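Local coordinates for cytokinin riboside 5'-monophosphate phosphoribohydrolase (Corynebacterium glutamicum, PDB 5ZBL), which is a member of the SLOG clan, forming a dimer of subunits with a Rossmann-like alpha/beta fold around a parallel sheet, at residues I98-M103 with L123-T128; M154-T159 with I164-F169. One frame throughout, in Å; residues are numbered along the deposited sequence.

Contact 1: I98-M103 with L123-T128; sequences IRKRRM and LFEVWT. With GOL (glycerol), chain F.
Lys-100, on helix 96-106, reaches across to Glu-125, on helix 117-130, and this pair carries the whole contact. The alpha carbons of these two residues, the nearest across the segments, stand 8.8 Å apart, and the buried surface is small, 84 Å². The CB of Lys-100 points toward the facing helix, and from CG onward the chain runs extended. Its CD is the first atom to meet the other segment, 3.7 Å from Glu-125 OE1. CE passes on to the glycerol, 3.5 Å from its O2. At the tip, NZ forms a salt bridge and hydrogen bond with Glu-125 OE1 at 3.1 Å and donates a shorter bond, 2.6 Å, to glycerol O2. The carboxylate is met on its anti side, 27° out of plane. Glu-125 sets its CG opposite the backbone N (chi1 179°) and then bends at chi2 (75°); the two side chains cross at about a right angle. Glycerol O3 adds a weak hydrogen bond to Glu-125 OE1 at 3.5 Å.

Further acidic partners surround the ammonium group: NZ also pairs with Glu-121 of the same helix as Glu-125 and with Glu-125 OE2 of the second subunit. The glycerol, probably taken up from the crystallisation liquor, is hydrogen-bonded to Lys-100 of both subunits and to Glu-125 of the second, with the weak bond to Glu-125 of this chain, and so sits where the two copies of this pair meet. The site is therefore a charged cluster at the dimer interface, built from lysines and glutamates of both subunits. Such a concentration of carboxylates would be expected to stabilise the protonated lysine, whose positive charge in turn would ease the repulsion among the acids.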
loop_
_atom_site.group_PDB
_atom_site.type_symbol
_atom_site.label_atom_id
_atom_site.label_comp_id
_atom_site.label_asym_id
_atom_site.label_seq_id
_atom_site.Cartn_x
_atom_site.Cartn_y
_atom_site.Cartn_z
ATOM N N ILE A 98 -5.095 -1.786 14.041
ATOM C CA ILE A 98 -4.400 -1.667 15.295
ATOM C C ILE A 98 -3.036 -2.327 15.064
ATOM O O ILE A 98 -1.991 -1.760 15.445
ATOM C CB ILE A 98 -5.232 -2.257 16.472
ATOM C CG1 ILE A 98 -6.503 -1.410 16.692
ATOM C CG2 ILE A 98 -4.445 -2.240 17.782
ATOM C CD1 ILE A 98 -7.561 -2.091 17.545
ATOM N N ARG A 99 -3.006 -3.454 14.348
ATOM C CA ARG A 99 -1.706 -4.072 14.119
ATOM C C ARG A 99 -0.666 -3.073 13.522
ATOM O O ARG A 99 0.444 -2.922 14.047
ATOM C CB ARG A 99 -1.867 -5.274 13.252
ATOM C CG ARG A 99 -0.642 -6.120 13.167
ATOM C CD ARG A 99 -0.698 -6.799 11.866
ATOM N NE ARG A 99 0.192 -7.912 11.745
ATOM C CZ ARG A 99 0.370 -8.545 10.594
ATOM N NH1 ARG A 99 -0.269 -8.125 9.486
ATOM N NH2 ARG A 99 1.194 -9.600 10.554
ATOM N N LYS A 100 -1.066 -2.342 12.485
ATOM C CA LYS A 100 -0.166 -1.432 11.773
ATOM C C LYS A 100 0.166 -0.210 12.599
ATOM O O LYS A 100 1.322 0.231 12.618
ATOM C CB LYS A 100 -0.785 -0.921 10.500
ATOM C CG LYS A 100 -1.185 -1.956 9.505
ATOM C CD LYS A 100 -1.632 -1.213 8.258
ATOM C CE LYS A 100 -2.639 -1.950 7.430
ATOM N NZ LYS A 100 -2.971 -1.064 6.275
ATOM N N ARG A 101 -0.820 0.336 13.287
ATOM C CA ARG A 101 -0.506 1.395 14.239
ATOM C C ARG A 101 0.564 0.955 15.284
ATOM O O ARG A 101 1.514 1.697 15.552
ATOM C CB ARG A 101 -1.771 1.883 14.904
ATOM C CG ARG A 101 -1.605 3.145 15.735
ATOM C CD ARG A 101 -2.754 3.285 16.733
ATOM N NE ARG A 101 -3.981 3.792 16.116
ATOM C CZ ARG A 101 -4.219 5.066 15.820
ATOM N NH1 ARG A 101 -3.315 6.008 16.061
ATOM N NH2 ARG A 101 -5.380 5.404 15.262
ATOM N N ARG A 102 0.431 -0.254 15.836
ATOM C CA ARG A 102 1.345 -0.724 16.859
ATOM C C ARG A 102 2.775 -0.982 16.373
ATOM O O ARG A 102 3.761 -0.648 17.080
ATOM C CB ARG A 102 0.823 -1.971 17.583
ATOM C CG ARG A 102 0.115 -1.672 18.883
ATOM C CD ARG A 102 1.015 -0.988 19.921
ATOM N NE ARG A 102 1.622 -1.922 20.846
ATOM C CZ ARG A 102 2.322 -1.561 21.918
ATOM N NH1 ARG A 102 2.822 -2.500 22.711
ATOM N NH2 ARG A 102 2.532 -0.275 22.209
ATOM N N MET A 103 2.867 -1.583 15.193
ATOM C CA MET A 103 4.141 -1.750 14.498
ATOM C C MET A 103 4.841 -0.403 14.288
ATOM O O MET A 103 6.037 -0.278 14.539
ATOM C CB MET A 103 3.929 -2.483 13.182
ATOM C CG MET A 103 3.503 -3.917 13.402
ATOM S SD MET A 103 3.785 -4.978 11.986
ATOM C CE MET A 103 2.488 -4.397 10.915
ATOM N N LEU A 123 4.428 -0.290 3.171
ATOM C CA LEU A 123 5.405 0.708 2.863
ATOM C C LEU A 123 4.721 2.025 2.451
ATOM O O LEU A 123 5.101 3.110 2.879
ATOM C CB LEU A 123 6.342 0.195 1.763
ATOM C CG LEU A 123 7.347 1.229 1.245
ATOM C CD1 LEU A 123 8.305 1.549 2.330
ATOM C CD2 LEU A 123 8.054 0.738 0.002
ATOM N N PHE A 124 3.708 1.905 1.620
ATOM C CA PHE A 124 2.952 3.054 1.163
ATOM C C PHE A 124 2.088 3.673 2.254
ATOM O O PHE A 124 1.819 4.889 2.248
ATOM C CB PHE A 124 2.148 2.679 -0.089
ATOM C CG PHE A 124 2.964 2.732 -1.338
ATOM C CD1 PHE A 124 3.400 3.955 -1.819
ATOM C CD2 PHE A 124 3.309 1.593 -2.026
ATOM C CE1 PHE A 124 4.159 4.044 -2.968
ATOM C CE2 PHE A 124 4.082 1.669 -3.169
ATOM C CZ PHE A 124 4.511 2.896 -3.630
ATOM N N GLU A 125 1.652 2.826 3.175
ATOM C CA GLU A 125 1.008 3.248 4.402
ATOM C C GLU A 125 1.917 4.175 5.234
ATOM O O GLU A 125 1.499 5.320 5.566
ATOM C CB GLU A 125 0.537 2.026 5.175
ATOM C CG GLU A 125 -0.155 2.235 6.511
ATOM C CD GLU A 125 -1.549 2.737 6.385
ATOM O OE1 GLU A 125 -2.509 1.991 6.690
ATOM O OE2 GLU A 125 -1.667 3.896 5.992
ATOM N N VAL A 126 3.164 3.779 5.502
ATOM C CA VAL A 126 3.976 4.686 6.326
ATOM C C VAL A 126 4.264 5.989 5.573
ATOM O O VAL A 126 4.305 7.038 6.193
ATOM C CB VAL A 126 5.245 4.061 6.935
ATOM C CG1 VAL A 126 4.891 2.774 7.650
ATOM C CG2 VAL A 126 6.317 3.819 5.903
ATOM N N TRP A 127 4.432 5.926 4.256
ATOM C CA TRP A 127 4.639 7.140 3.462
ATOM C C TRP A 127 3.445 8.075 3.489
ATOM O O TRP A 127 3.594 9.272 3.693
ATOM C CB TRP A 127 4.967 6.814 1.984
ATOM C CG TRP A 127 6.390 6.532 1.727
ATOM C CD1 TRP A 127 7.472 6.979 2.441
ATOM C CD2 TRP A 127 6.913 5.760 0.652
ATOM N NE1 TRP A 127 8.622 6.519 1.881
ATOM C CE2 TRP A 127 8.314 5.765 0.782
ATOM C CE3 TRP A 127 6.336 5.055 -0.400
ATOM C CZ2 TRP A 127 9.144 5.092 -0.108
ATOM C CZ3 TRP A 127 7.160 4.387 -1.285
ATOM C CH2 TRP A 127 8.549 4.400 -1.129
ATOM N N THR A 128 2.270 7.524 3.238
ATOM C CA THR A 128 1.042 8.276 3.341
ATOM C C THR A 128 0.953 8.960 4.711
ATOM O O THR A 128 0.415 10.055 4.798
ATOM C CB THR A 128 -0.182 7.368 3.128
ATOM O OG1 THR A 128 -0.064 6.700 1.861
ATOM C CG2 THR A 128 -1.470 8.162 3.157
HETATM C C1 GOL F . -6.903 -1.041 7.867
HETATM O O1 GOL F . -6.434 -2.162 7.113
HETATM C C2 GOL F . -5.886 0.101 7.920
HETATM O O2 GOL F . -5.245 0.234 6.663
HETATM C C3 GOL F . -6.517 1.453 8.185
HETATM O O3 GOL F . -5.500 2.432 8.421
#

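Contact 2: M154-T159 with I164-F169; sequences MLEQMT and IKRDFF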
loop_
_atom_site.group_PDB
_atom_site.type_symbol
_atom_site.label_atom_id
_atom_site.label_comp_id
_atom_site.label_asym_id
_atom_site.label_seq_id
_atom_site.Cartn_x
_atom_site.Cartn_y
_atom_site.Cartn_z
ATOM N N MET A 154 8.780 3.898 -10.857
ATOM C CA MET A 154 7.401 4.286 -10.731
ATOM C C MET A 154 7.273 5.604 -9.978
ATOM O O MET A 154 6.545 6.462 -10.442
ATOM C CB MET A 154 6.538 3.180 -10.066
ATOM C CG MET A 154 5.018 3.474 -9.973
ATOM S SD MET A 154 4.118 3.772 -11.545
ATOM C CE MET A 154 2.604 4.509 -10.961
ATOM N N LEU A 155 7.966 5.736 -8.843
ATOM C CA LEU A 155 7.912 6.909 -8.011
ATOM C C LEU A 155 8.530 8.126 -8.661
ATOM O O LEU A 155 8.051 9.228 -8.478
ATOM C CB LEU A 155 8.648 6.683 -6.687
ATOM C CG LEU A 155 7.986 5.715 -5.722
ATOM C CD1 LEU A 155 8.829 5.656 -4.447
ATOM C CD2 LEU A 155 6.554 6.124 -5.399
ATOM N N GLU A 156 9.629 7.918 -9.371
ATOM C CA GLU A 156 10.266 8.975 -10.163
ATOM C C GLU A 156 9.219 9.509 -11.168
ATOM O O GLU A 156 8.968 10.719 -11.215
ATOM C CB GLU A 156 11.528 8.420 -10.835
ATOM C CG GLU A 156 12.261 9.310 -11.828
ATOM C CD GLU A 156 12.564 10.672 -11.253
ATOM O OE1 GLU A 156 12.344 11.701 -11.963
ATOM O OE2 GLU A 156 12.973 10.705 -10.068
ATOM N N GLN A 157 8.550 8.602 -11.891
ATOM C CA GLN A 157 7.525 8.997 -12.865
ATOM C C GLN A 157 6.313 9.703 -12.234
ATOM O O GLN A 157 5.825 10.734 -12.736
ATOM C CB GLN A 157 7.105 7.821 -13.735
ATOM C CG GLN A 157 8.165 7.441 -14.754
ATOM C CD GLN A 157 7.687 6.438 -15.808
ATOM O OE1 GLN A 157 6.511 6.422 -16.219
ATOM N NE2 GLN A 157 8.610 5.596 -16.265
ATOM N N MET A 158 5.854 9.187 -11.107
ATOM C CA MET A 158 4.805 9.865 -10.386
ATOM C C MET A 158 5.214 11.302 -9.978
ATOM O O MET A 158 4.369 12.181 -9.950
ATOM C CB MET A 158 4.435 9.071 -9.154
ATOM C CG MET A 158 3.737 7.758 -9.412
ATOM S SD MET A 158 3.487 6.830 -7.867
ATOM C CE MET A 158 1.844 6.247 -8.208
ATOM N N THR A 159 6.485 11.508 -9.622
ATOM C CA THR A 159 7.024 12.815 -9.281
ATOM C C THR A 159 7.074 13.728 -10.517
ATOM O O THR A 159 6.726 14.862 -10.428
ATOM C CB THR A 159 8.464 12.708 -8.677
ATOM O OG1 THR A 159 8.478 11.799 -7.560
ATOM C CG2 THR A 159 8.965 14.079 -8.208
ATOM N N ILE A 164 3.408 13.353 -6.660
ATOM C CA ILE A 164 4.230 13.351 -5.449
ATOM C C ILE A 164 5.201 14.544 -5.506
ATOM O O ILE A 164 5.639 14.938 -6.576
ATOM C CB ILE A 164 5.077 12.056 -5.361
ATOM C CG1 ILE A 164 4.170 10.823 -5.447
ATOM C CG2 ILE A 164 5.911 12.043 -4.077
ATOM C CD1 ILE A 164 4.918 9.535 -5.620
ATOM N N LYS A 165 5.539 15.100 -4.357
ATOM C CA LYS A 165 6.503 16.210 -4.290
ATOM C C LYS A 165 7.921 15.642 -4.344
ATOM O O LYS A 165 8.246 14.733 -3.588
ATOM C CB LYS A 165 6.349 16.985 -2.977
ATOM C CG LYS A 165 4.973 17.579 -2.705
ATOM C CD LYS A 165 4.817 17.932 -1.215
ATOM C CE LYS A 165 3.365 17.985 -0.725
ATOM N NZ LYS A 165 2.627 19.186 -1.197
ATOM N N ARG A 166 8.772 16.197 -5.205
ATOM C CA ARG A 166 10.209 15.822 -5.292
ATOM C C ARG A 166 10.920 15.932 -3.940
ATOM O O ARG A 166 11.852 15.176 -3.651
ATOM C CB ARG A 166 10.901 16.689 -6.353
ATOM C CG ARG A 166 12.414 16.569 -6.490
ATOM C CD ARG A 166 12.829 15.285 -7.159
ATOM N NE ARG A 166 12.381 15.241 -8.551
ATOM C CZ ARG A 166 12.324 14.134 -9.285
ATOM N NH1 ARG A 166 12.693 12.951 -8.776
ATOM N NH2 ARG A 166 11.866 14.204 -10.523
ATOM N N ASP A 167 10.473 16.869 -3.118
ATOM C CA ASP A 167 10.970 16.995 -1.742
ATOM C C ASP A 167 10.837 15.694 -0.954
ATOM O O ASP A 167 11.792 15.238 -0.310
ATOM C CB ASP A 167 10.174 18.088 -0.993
ATOM C CG ASP A 167 11.057 19.104 -0.305
ATOM O OD1 ASP A 167 12.285 19.115 -0.548
ATOM O OD2 ASP A 167 10.502 19.918 0.468
ATOM N N PHE A 168 9.624 15.138 -0.987
ATOM C CA PHE A 168 9.260 13.976 -0.189
ATOM C C PHE A 168 10.100 12.770 -0.577
ATOM O O PHE A 168 10.780 12.208 0.256
ATOM C CB PHE A 168 7.774 13.629 -0.355
ATOM C CG PHE A 168 7.366 12.408 0.403
ATOM C CD1 PHE A 168 7.371 12.422 1.794
ATOM C CD2 PHE A 168 7.025 11.231 -0.259
ATOM C CE1 PHE A 168 7.020 11.292 2.515
ATOM C CE2 PHE A 168 6.668 10.096 0.454
ATOM C CZ PHE A 168 6.666 10.131 1.842
ATOM N N PHE A 169 10.052 12.426 -1.860
ATOM C CA PHE A 169 10.793 11.311 -2.470
ATOM C C PHE A 169 12.234 11.181 -1.996
ATOM O O PHE A 169 12.678 10.073 -1.771
ATOM C CB PHE A 169 10.766 11.497 -4.017
ATOM C CG PHE A 169 11.424 10.383 -4.826
ATOM C CD1 PHE A 169 11.248 9.037 -4.508
ATOM C CD2 PHE A 169 12.186 10.697 -5.955
ATOM C CE1 PHE A 169 11.838 8.039 -5.287
ATOM C CE2 PHE A 169 12.776 9.704 -6.726
ATOM C CZ PHE A 169 12.599 8.372 -6.400
#
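Leu-155 and Met-158 of helix 149-160 close on Ile-164 in a tight connection between two consecutive helices, where a short turn links that helix to the one-turn helix 166-169 at the edge of the Rossmann-like alpha/beta fold. Ile-164 places CG1 opposite its carbonyl carbon (chi1 -55°) and brings CD1 against both partners: the methyl lies 3.6 Å from Met-158 CB and 3.8 Å from Leu-155 CD2. Phe-169 carries the apolar centre onward, its CE1 resting 3.7 Å from Leu-155 CB, with Leu-155 CD1 also near that ring atom. Around this core lie Phe-124 and Trp-127 of helix 117-130, which pack on Leu-155, while the second subunit covers Met-158 and Ile-164 through its Gly-115 and Gly-116.

Thr-159 marks the change from apolar to polar. Its OG1 bonds back to Leu-155 O, which also accepts the Thr-159 backbone N, the two donors arriving from opposite faces of the carbonyl plane. With OG1 thus engaged, the CG2 methyl faces the other segment and sits 3.5 Å above the plane of the Arg-166 guanidinium, over its centre.

At the outer edge Arg-166, bent at chi2 and chi3, turns its guanidinium end-on to Glu-156. The two flat groups are nearly coplanar, 12° apart, consistent with a bidentate salt bridge. NH2 of Arg-166 meets OE1 of Glu-156 at 2.9 Å, and both oxygens are approached on their syn sides. A further bond from Gln-160 NE2 to OE1 gives the carboxylate a third donor. The second bond of the pair runs from Arg-166 NH1 to Glu-156 OE2 over 2.6 Å, with an N-H...O angle of 164°.

Along the chain, contact 1 comes first: helix 96-106 leads through strand 110-112 into helix 117-130, and the pairing of 98-103 with 123-128 closes that loop of 19 intervening residues. Strand 139-142 follows, then helix 149-160, where contact 2 opens and closes a much shorter turn of four residues. The loops are in series, neither enclosing nor crossing the other. Although their centres lie about 20 Å apart, the contacts touch through helix 117-130: Trp-127 CD1 lies 3.3 Å from Phe-168 CZ, in an edge-to-face ring pair. Contact 1 thus joins two helices flanking the central sheet, contact 2 joins helix 149-160 to the turn and short helix that follow, and both reach the second subunit.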